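Cytochrome P450 (Novosphingobium aromaticivorans, PDB 3OFT) binds protoporphyrin IX containing iron inside the mainly helical fold of the cytochrome P450 family. Local coordinates at residues P3-A8 against T297-D302; V40-T43 against G47-I50; K116-A121 against F358-L363. All coordinates share one frame; numbering follows the deposited sequence.

Interactions 1 and 2 lie side by side, their centres 9 Å apart, whereas interaction 3 is on the opposite side of the chain's centre, its nearest atoms about 29 Å from interaction 2. Interaction 2 is the buried one: a hairpin held by backbone hydrogen bonds and two tryptophans. Interaction 1 covers it at the surface, where His5 meets the end of strand 296-298 by a direct and a water-mediated bond, and the turn after it by a CH-pi contact. Asp302 and Trp49 join the two, probably by a hydrogen bond, as does Val6 on Trp41. Interaction 3, partly buried, joins two helices by a side-chain hydrogen bond with aliphatic stems touching and no backbone pairing.

Interaction 1: P3-A8 against T297-D302; sequences PAHVPA and TIRKGD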
loop_
_atom_site.group_PDB
_atom_site.type_symbol
_atom_site.label_atom_id
_atom_site.label_comp_id
_atom_site.label_asym_id
_atom_site.label_seq_id
_atom_site.Cartn_x
_atom_site.Cartn_y
_atom_site.Cartn_z
ATOM N N PRO A 3 -16.103 0.362 27.207
ATOM C CA PRO A 3 -15.301 -0.126 28.343
ATOM C C PRO A 3 -15.003 1.003 29.333
ATOM O O PRO A 3 -14.968 2.175 28.942
ATOM C CB PRO A 3 -14.004 -0.611 27.682
ATOM C CG PRO A 3 -14.387 -0.909 26.263
ATOM C CD PRO A 3 -15.432 0.127 25.919
ATOM N N ALA A 4 -14.779 0.654 30.600
ATOM C CA ALA A 4 -14.528 1.676 31.624
ATOM C C ALA A 4 -13.380 2.661 31.333
ATOM O O ALA A 4 -13.450 3.830 31.743
ATOM C CB ALA A 4 -14.343 1.013 33.017
ATOM N N HIS A 5 -12.313 2.221 30.656
ATOM C CA HIS A 5 -11.150 3.095 30.473
ATOM C C HIS A 5 -11.344 4.040 29.262
ATOM O O HIS A 5 -10.454 4.760 28.902
ATOM C CB HIS A 5 -9.864 2.247 30.285
ATOM C CG HIS A 5 -9.965 1.273 29.157
ATOM N ND1 HIS A 5 -9.117 1.292 28.063
ATOM C CD2 HIS A 5 -10.856 0.287 28.924
ATOM C CE1 HIS A 5 -9.461 0.326 27.227
ATOM N NE2 HIS A 5 -10.529 -0.281 27.714
ATOM N N VAL A 6 -12.497 3.975 28.602
ATOM C CA VAL A 6 -12.783 4.832 27.462
ATOM C C VAL A 6 -13.696 5.967 27.918
ATOM O O VAL A 6 -14.874 5.729 28.216
ATOM C CB VAL A 6 -13.486 4.049 26.356
ATOM C CG1 VAL A 6 -13.949 4.986 25.221
ATOM C CG2 VAL A 6 -12.561 2.903 25.833
ATOM N N PRO A 7 -13.170 7.209 27.948
ATOM C CA PRO A 7 -14.038 8.337 28.320
ATOM C C PRO A 7 -15.161 8.505 27.331
ATOM O O PRO A 7 -14.961 8.300 26.115
ATOM C CB PRO A 7 -13.102 9.537 28.282
ATOM C CG PRO A 7 -11.729 8.982 28.374
ATOM C CD PRO A 7 -11.780 7.631 27.713
ATOM N N ALA A 8 -16.349 8.840 27.837
ATOM C CA ALA A 8 -17.512 9.013 26.982
ATOM C C ALA A 8 -17.244 9.959 25.816
ATOM O O ALA A 8 -17.745 9.730 24.712
ATOM C CB ALA A 8 -18.729 9.526 27.788
ATOM N N THR A 297 -5.434 5.653 28.215
ATOM C CA THR A 297 -4.601 4.462 28.284
ATOM C C THR A 297 -5.215 3.397 27.394
ATOM O O THR A 297 -6.343 2.927 27.618
ATOM C CB THR A 297 -4.513 3.871 29.704
ATOM O OG1 THR A 297 -3.960 4.847 30.587
ATOM C CG2 THR A 297 -3.632 2.599 29.737
ATOM N N ILE A 298 -4.446 3.014 26.386
ATOM C CA ILE A 298 -4.776 1.847 25.605
ATOM C C ILE A 298 -4.365 0.653 26.476
ATOM O O ILE A 298 -3.225 0.559 26.889
ATOM C CB ILE A 298 -4.006 1.860 24.255
ATOM C CG1 ILE A 298 -4.434 3.077 23.424
ATOM C CG2 ILE A 298 -4.236 0.529 23.509
ATOM C CD1 ILE A 298 -3.513 3.431 22.275
ATOM N N ARG A 299 -5.290 -0.242 26.780
ATOM C CA ARG A 299 -4.997 -1.408 27.639
ATOM C C ARG A 299 -4.572 -2.614 26.842
ATOM O O ARG A 299 -5.061 -2.815 25.716
ATOM C CB ARG A 299 -6.257 -1.803 28.438
ATOM C CG ARG A 299 -6.706 -0.717 29.437
ATOM C CD ARG A 299 -7.828 -1.231 30.358
ATOM N NE ARG A 299 -7.333 -2.260 31.266
ATOM C CZ ARG A 299 -8.101 -3.036 32.026
ATOM N NH1 ARG A 299 -9.423 -2.916 31.999
ATOM N NH2 ARG A 299 -7.531 -3.946 32.820
ATOM N N LYS A 300 -3.734 -3.459 27.444
ATOM C CA LYS A 300 -3.376 -4.759 26.857
ATOM C C LYS A 300 -4.592 -5.471 26.294
ATOM O O LYS A 300 -5.594 -5.659 26.999
ATOM C CB LYS A 300 -2.755 -5.741 27.905
ATOM C CG LYS A 300 -1.295 -5.541 28.221
ATOM C CD LYS A 300 -0.923 -6.290 29.535
ATOM C CE LYS A 300 -1.558 -5.608 30.741
ATOM N NZ LYS A 300 -1.148 -6.217 32.035
ATOM N N GLY A 301 -4.480 -5.892 25.037
ATOM C CA GLY A 301 -5.575 -6.557 24.350
ATOM C C GLY A 301 -6.457 -5.659 23.515
ATOM O O GLY A 301 -7.222 -6.176 22.706
ATOM N N ASP A 302 -6.426 -4.351 23.747
ATOM C CA ASP A 302 -7.178 -3.411 22.910
ATOM C C ASP A 302 -6.551 -3.397 21.522
ATOM O O ASP A 302 -5.321 -3.506 21.394
ATOM C CB ASP A 302 -7.084 -1.963 23.428
ATOM C CG ASP A 302 -7.957 -1.694 24.661
ATOM O OD1 ASP A 302 -7.903 -0.548 25.148
ATOM O OD2 ASP A 302 -8.667 -2.604 25.143
HETATM O O HOH W 1 -8.029 5.471 29.634
#
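His5 carries this contact, presenting its ring to Thr297, Arg299 and Asp302. The direct hydrogen bond runs from His5 ND1 to Thr297 O at 3.3 Å, long but fairly straight (166° at the hydrogen). The carbonyl oxygen lies in the plane of the imidazole. A water forms a second bridge: it donates to His5 O at 2.6 Å and accepts from Thr297 N at 3.0 Å, so the ring holds Thr297 O directly and His5 O holds Thr297 N through the water.

The nonpolar part is a CH-pi contact. Arg299 CD sits 3.5 Å from the centroid of the His5 ring, almost straight above it, with Arg299 CG near ND1. The arginine chain bends at chi3 (68°): CG and CD lie over the ring, and the guanidinium, beyond the bend, is turned nearly perpendicular to it (87°). Val6 CG2 covers the opposite face, sandwiching the ring.

Asp302 comes to the ring edge with its carboxylate turned close to the imidazole plane, but its approach to CE1 is too tight to trust. OD1, whose place is less sure, probably accepts from Trp49 NE1 and from Arg299 N.

Each side is shaped by a beta turn: type I from Pro3 to Val6, closed by Val6 N to Pro3 O, and type II from Arg299 to Asp302, closed by Asp302 N to Arg299 O at 2.8 Å, with Gly301 at positive phi. The N-terminal tail of this P450 is fastened at the surface to the turn between strands 296-298 and 303-307, on the beta-rich side of the fold.

Interaction 2: V40-T43 against G47-I50; sequences VWST and GHWI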
loop_
_atom_site.group_PDB
_atom_site.type_symbol
_atom_site.label_atom_id
_atom_site.label_comp_id
_atom_site.label_asym_id
_atom_site.label_seq_id
_atom_site.Cartn_x
_atom_site.Cartn_y
_atom_site.Cartn_z
ATOM N N VAL A 40 -9.704 8.231 19.516
ATOM C CA VAL A 40 -11.151 7.974 19.699
ATOM C C VAL A 40 -11.395 6.464 19.773
ATOM O O VAL A 40 -10.556 5.665 19.312
ATOM C CB VAL A 40 -12.047 8.651 18.584
ATOM C CG1 VAL A 40 -12.015 10.169 18.711
ATOM C CG2 VAL A 40 -11.644 8.243 17.156
ATOM N N TRP A 41 -12.503 6.059 20.386
ATOM C CA TRP A 41 -12.867 4.645 20.468
ATOM C C TRP A 41 -14.070 4.466 19.600
ATOM O O TRP A 41 -15.101 5.052 19.891
ATOM C CB TRP A 41 -13.265 4.267 21.897
ATOM C CG TRP A 41 -13.807 2.860 22.024
ATOM C CD1 TRP A 41 -15.123 2.476 22.033
ATOM C CD2 TRP A 41 -13.034 1.667 22.172
ATOM N NE1 TRP A 41 -15.214 1.094 22.179
ATOM C CE2 TRP A 41 -13.944 0.582 22.276
ATOM C CE3 TRP A 41 -11.655 1.409 22.262
ATOM C CZ2 TRP A 41 -13.523 -0.734 22.448
ATOM C CZ3 TRP A 41 -11.237 0.088 22.439
ATOM C CH2 TRP A 41 -12.176 -0.962 22.538
ATOM N N SER A 42 -13.969 3.661 18.536
ATOM C CA SER A 42 -15.134 3.423 17.691
ATOM C C SER A 42 -15.843 2.198 18.223
ATOM O O SER A 42 -15.203 1.217 18.584
ATOM C CB SER A 42 -14.763 3.206 16.216
ATOM O OG SER A 42 -15.901 2.792 15.477
ATOM N N THR A 43 -17.176 2.271 18.270
ATOM C CA THR A 43 -17.982 1.109 18.631
ATOM C C THR A 43 -18.193 0.124 17.472
ATOM O O THR A 43 -18.587 -1.027 17.712
ATOM C CB THR A 43 -19.348 1.540 19.148
ATOM O OG1 THR A 43 -19.933 2.409 18.184
ATOM C CG2 THR A 43 -19.195 2.291 20.457
ATOM N N GLY A 47 -15.305 -2.827 18.283
ATOM C CA GLY A 47 -14.789 -1.891 19.279
ATOM C C GLY A 47 -13.267 -1.801 19.251
ATOM O O GLY A 47 -12.562 -2.791 19.520
ATOM N N HIS A 48 -12.765 -0.608 18.937
ATOM C CA HIS A 48 -11.311 -0.409 18.760
ATOM C C HIS A 48 -10.942 1.082 18.781
ATOM O O HIS A 48 -11.770 1.938 18.433
ATOM C CB HIS A 48 -10.838 -1.088 17.454
ATOM C CG HIS A 48 -11.276 -0.385 16.207
ATOM N ND1 HIS A 48 -12.388 -0.765 15.478
ATOM C CD2 HIS A 48 -10.734 0.661 15.550
ATOM C CE1 HIS A 48 -12.511 0.033 14.424
ATOM N NE2 HIS A 48 -11.544 0.928 14.470
ATOM N N TRP A 49 -9.695 1.382 19.131
ATOM C CA TRP A 49 -9.217 2.740 19.051
ATOM C C TRP A 49 -8.906 3.145 17.623
ATOM O O TRP A 49 -8.570 2.304 16.775
ATOM C CB TRP A 49 -7.951 2.950 19.892
ATOM C CG TRP A 49 -8.084 2.686 21.395
ATOM C CD1 TRP A 49 -7.730 1.536 22.065
ATOM C CD2 TRP A 49 -8.566 3.599 22.387
ATOM N NE1 TRP A 49 -7.979 1.694 23.416
ATOM C CE2 TRP A 49 -8.502 2.941 23.632
ATOM C CE3 TRP A 49 -9.071 4.908 22.339
ATOM C CZ2 TRP A 49 -8.868 3.573 24.837
ATOM C CZ3 TRP A 49 -9.468 5.528 23.538
ATOM C CH2 TRP A 49 -9.372 4.846 24.768
ATOM N N ILE A 50 -9.011 4.440 17.366
ATOM C CA ILE A 50 -8.534 5.015 16.106
ATOM C C ILE A 50 -7.637 6.219 16.440
ATOM O O ILE A 50 -8.061 7.152 17.176
ATOM C CB ILE A 50 -9.667 5.501 15.157
ATOM C CG1 ILE A 50 -10.625 4.376 14.751
ATOM C CG2 ILE A 50 -9.040 6.185 13.932
ATOM C CD1 ILE A 50 -11.979 4.842 14.077
#
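Trp41 and Trp49 stand across from each other in the non-hydrogen-bonded pair of this antiparallel hairpin, and the Trp41 side chain can be followed outward. CB rests against Val6 of the N-terminal tail. With CG anti to the backbone N (chi1 173°), the indole swings across onto the backbone of the opposite strand. CE2 lies 3.7 Å from His48 N, and CZ2 comes to 3.4 Å from Gly47 C; Gly47 has no side chain, which lets the ring face settle flat on its peptide. CH2 reaches Gly47 O. Along the other rim, CE3 and CZ3 pass over the His48 backbone and meet Trp49, Trp41 CE3 lying 3.8 Å from Trp49 CE2. The indoles form a T-shaped pair, the edge of Trp41 toward the face of Trp49, planes at 82°.

Hydrogen-bonded pairs bracket the tryptophans: Val40 with Ile50, and Ser42 with His48, where Ser42 N to His48 O is 2.8 Å. Their side chains occupy the face away from the indoles, Val40 CG2 touching Ile50 CB at 3.9 Å. Strand 11-12 pairs with 39-42 on one flank and strand 303-307 with 48-51 on the other, while Val296 and Ile298 of strand 296-298 pack on Trp49.

Interaction 3: K116-A121 against F358-L363; sequences KVQAVA and FLREWL
Gln118 and Glu361 meet nearly at a right angle, one side chain from each of two helices. Gln118 stays extended beyond CG, while Glu361 folds at chi2 (-58°), bringing OE1 up to the amide. Gln118 NE2 donates to Glu361 OE1 at 2.9 Å, nearly straight at 172°. The oxygen lies in the plane of the Gln118 amide and accepts through its anti lone pair; the carboxylate is turned about 50° from that amide. Nearer the backbones the stems touch, Gln118 CG lying 3.6 Å from Glu361 CG.

By their order these helices, 107-128 and 348-365, probably correspond to D and L, which with E (144-152) and I (221-252) form the four-helix bundle of the P450 core. Their local axes approach to 9.2 Å and run in broadly the same direction.

The Arg360 stem slants past the amide, its CD about equally near Gln118 OE1 (3.9 Å) and NE2 in a loose van der Waals contact; the guanidinium extends beyond the amide and does not stack on it. On the more buried side Ala121 directs CB at Glu361 CB, 4.4 Å away, and also packs on Val357. Val117, one turn earlier on helix 107-128, lies against Met353 and Val357.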
loop_
_atom_site.group_PDB
_atom_site.type_symbol
_atom_site.label_atom_id
_atom_site.label_comp_id
_atom_site.label_asym_id
_atom_site.label_seq_id
_atom_site.Cartn_x
_atom_site.Cartn_y
_atom_site.Cartn_z
ATOM N N LYS A 116 13.376 -3.069 -17.097
ATOM C CA LYS A 116 12.316 -4.068 -17.285
ATOM C C LYS A 116 10.957 -3.564 -16.800
ATOM O O LYS A 116 9.965 -3.752 -17.487
ATOM C CB LYS A 116 12.630 -5.414 -16.619
ATOM C CG LYS A 116 13.612 -6.261 -17.429
ATOM C CD LYS A 116 13.670 -7.707 -16.921
ATOM C CE LYS A 116 14.784 -7.903 -15.915
ATOM N NZ LYS A 116 14.862 -9.352 -15.479
ATOM N N VAL A 117 10.925 -2.923 -15.642
ATOM C CA VAL A 117 9.653 -2.413 -15.094
ATOM C C VAL A 117 9.115 -1.290 -15.982
ATOM O O VAL A 117 7.926 -1.258 -16.294
ATOM C CB VAL A 117 9.784 -2.030 -13.597
ATOM C CG1 VAL A 117 8.472 -1.446 -13.004
ATOM C CG2 VAL A 117 10.175 -3.243 -12.810
ATOM N N GLN A 118 9.991 -0.400 -16.438
ATOM C CA GLN A 118 9.566 0.623 -17.403
ATOM C C GLN A 118 8.984 0.009 -18.666
ATOM O O GLN A 118 7.989 0.496 -19.191
ATOM C CB GLN A 118 10.707 1.599 -17.728
ATOM C CG GLN A 118 10.201 2.954 -18.347
ATOM C CD GLN A 118 11.211 4.113 -18.243
ATOM O OE1 GLN A 118 12.088 4.133 -17.359
ATOM N NE2 GLN A 118 11.067 5.096 -19.137
ATOM N N ALA A 119 9.598 -1.049 -19.183
ATOM C CA ALA A 119 9.067 -1.687 -20.399
ATOM C C ALA A 119 7.627 -2.259 -20.210
ATOM O O ALA A 119 6.778 -2.226 -21.117
ATOM C CB ALA A 119 10.018 -2.760 -20.885
ATOM N N VAL A 120 7.365 -2.782 -19.015
ATOM C CA VAL A 120 6.030 -3.272 -18.659
ATOM C C VAL A 120 5.000 -2.126 -18.640
ATOM O O VAL A 120 3.900 -2.262 -19.212
ATOM C CB VAL A 120 6.055 -3.968 -17.268
ATOM C CG1 VAL A 120 4.648 -4.122 -16.727
ATOM C CG2 VAL A 120 6.718 -5.286 -17.397
ATOM N N ALA A 121 5.344 -1.015 -17.988
ATOM C CA ALA A 121 4.449 0.157 -17.970
ATOM C C ALA A 121 4.220 0.674 -19.392
ATOM O O ALA A 121 3.083 0.997 -19.778
ATOM C CB ALA A 121 5.024 1.277 -17.062
ATOM N N PHE A 358 5.991 4.945 -14.065
ATOM C CA PHE A 358 4.638 5.260 -14.503
ATOM C C PHE A 358 4.528 6.681 -15.048
ATOM O O PHE A 358 4.007 6.900 -16.155
ATOM C CB PHE A 358 3.608 5.037 -13.375
ATOM C CG PHE A 358 2.275 5.605 -13.718
ATOM C CD1 PHE A 358 1.513 5.023 -14.728
ATOM C CD2 PHE A 358 1.821 6.770 -13.120
ATOM C CE1 PHE A 358 0.340 5.575 -15.123
ATOM C CE2 PHE A 358 0.628 7.338 -13.509
ATOM C CZ PHE A 358 -0.121 6.739 -14.512
ATOM N N LEU A 359 5.052 7.645 -14.296
ATOM C CA LEU A 359 5.032 9.032 -14.725
ATOM C C LEU A 359 5.820 9.178 -16.021
ATOM O O LEU A 359 5.383 9.855 -16.933
ATOM C CB LEU A 359 5.614 9.950 -13.642
ATOM C CG LEU A 359 4.752 10.083 -12.370
ATOM C CD1 LEU A 359 5.498 10.720 -11.197
ATOM C CD2 LEU A 359 3.500 10.888 -12.704
ATOM N N ARG A 360 6.981 8.542 -16.117
ATOM C CA ARG A 360 7.803 8.722 -17.313
ATOM C C ARG A 360 7.050 8.202 -18.529
ATOM O O ARG A 360 7.012 8.849 -19.582
ATOM C CB ARG A 360 9.128 7.962 -17.215
ATOM C CG ARG A 360 10.111 8.584 -16.285
ATOM C CD ARG A 360 11.486 7.860 -16.334
ATOM N NE ARG A 360 12.262 8.400 -15.222
ATOM C CZ ARG A 360 12.682 9.674 -15.120
ATOM N NH1 ARG A 360 12.468 10.564 -16.095
ATOM N NH2 ARG A 360 13.346 10.074 -14.039
ATOM N N GLU A 361 6.470 7.032 -18.402
ATOM C CA GLU A 361 5.825 6.431 -19.562
ATOM C C GLU A 361 4.491 7.023 -19.911
ATOM O O GLU A 361 4.206 7.191 -21.115
ATOM C CB GLU A 361 5.725 4.918 -19.415
ATOM C CG GLU A 361 7.062 4.218 -19.613
ATOM C CD GLU A 361 7.715 4.501 -20.985
ATOM O OE1 GLU A 361 8.950 4.689 -21.020
ATOM O OE2 GLU A 361 7.002 4.522 -22.009
ATOM N N TRP A 362 3.679 7.338 -18.895
ATOM C CA TRP A 362 2.326 7.863 -19.118
ATOM C C TRP A 362 2.366 9.265 -19.681
ATOM O O TRP A 362 1.707 9.564 -20.709
ATOM C CB TRP A 362 1.488 7.851 -17.820
ATOM C CG TRP A 362 -0.009 8.078 -18.009
ATOM C CD1 TRP A 362 -0.709 9.228 -17.757
ATOM C CD2 TRP A 362 -0.967 7.121 -18.462
ATOM N NE1 TRP A 362 -2.054 9.044 -18.043
ATOM C CE2 TRP A 362 -2.231 7.756 -18.473
ATOM C CE3 TRP A 362 -0.872 5.795 -18.890
ATOM C CZ2 TRP A 362 -3.402 7.108 -18.901
ATOM C CZ3 TRP A 362 -2.038 5.142 -19.284
ATOM C CH2 TRP A 362 -3.290 5.807 -19.284
ATOM N N LEU A 363 3.133 10.128 -19.018
ATOM C CA LEU A 363 3.354 11.482 -19.509
ATOM C C LEU A 363 4.093 11.536 -20.834
ATOM O O LEU A 363 3.741 12.337 -21.685
ATOM C CB LEU A 363 4.090 12.315 -18.459
ATOM C CG LEU A 363 3.255 12.584 -17.205
ATOM C CD1 LEU A 363 4.125 13.159 -16.078
ATOM C CD2 LEU A 363 2.136 13.532 -17.493
#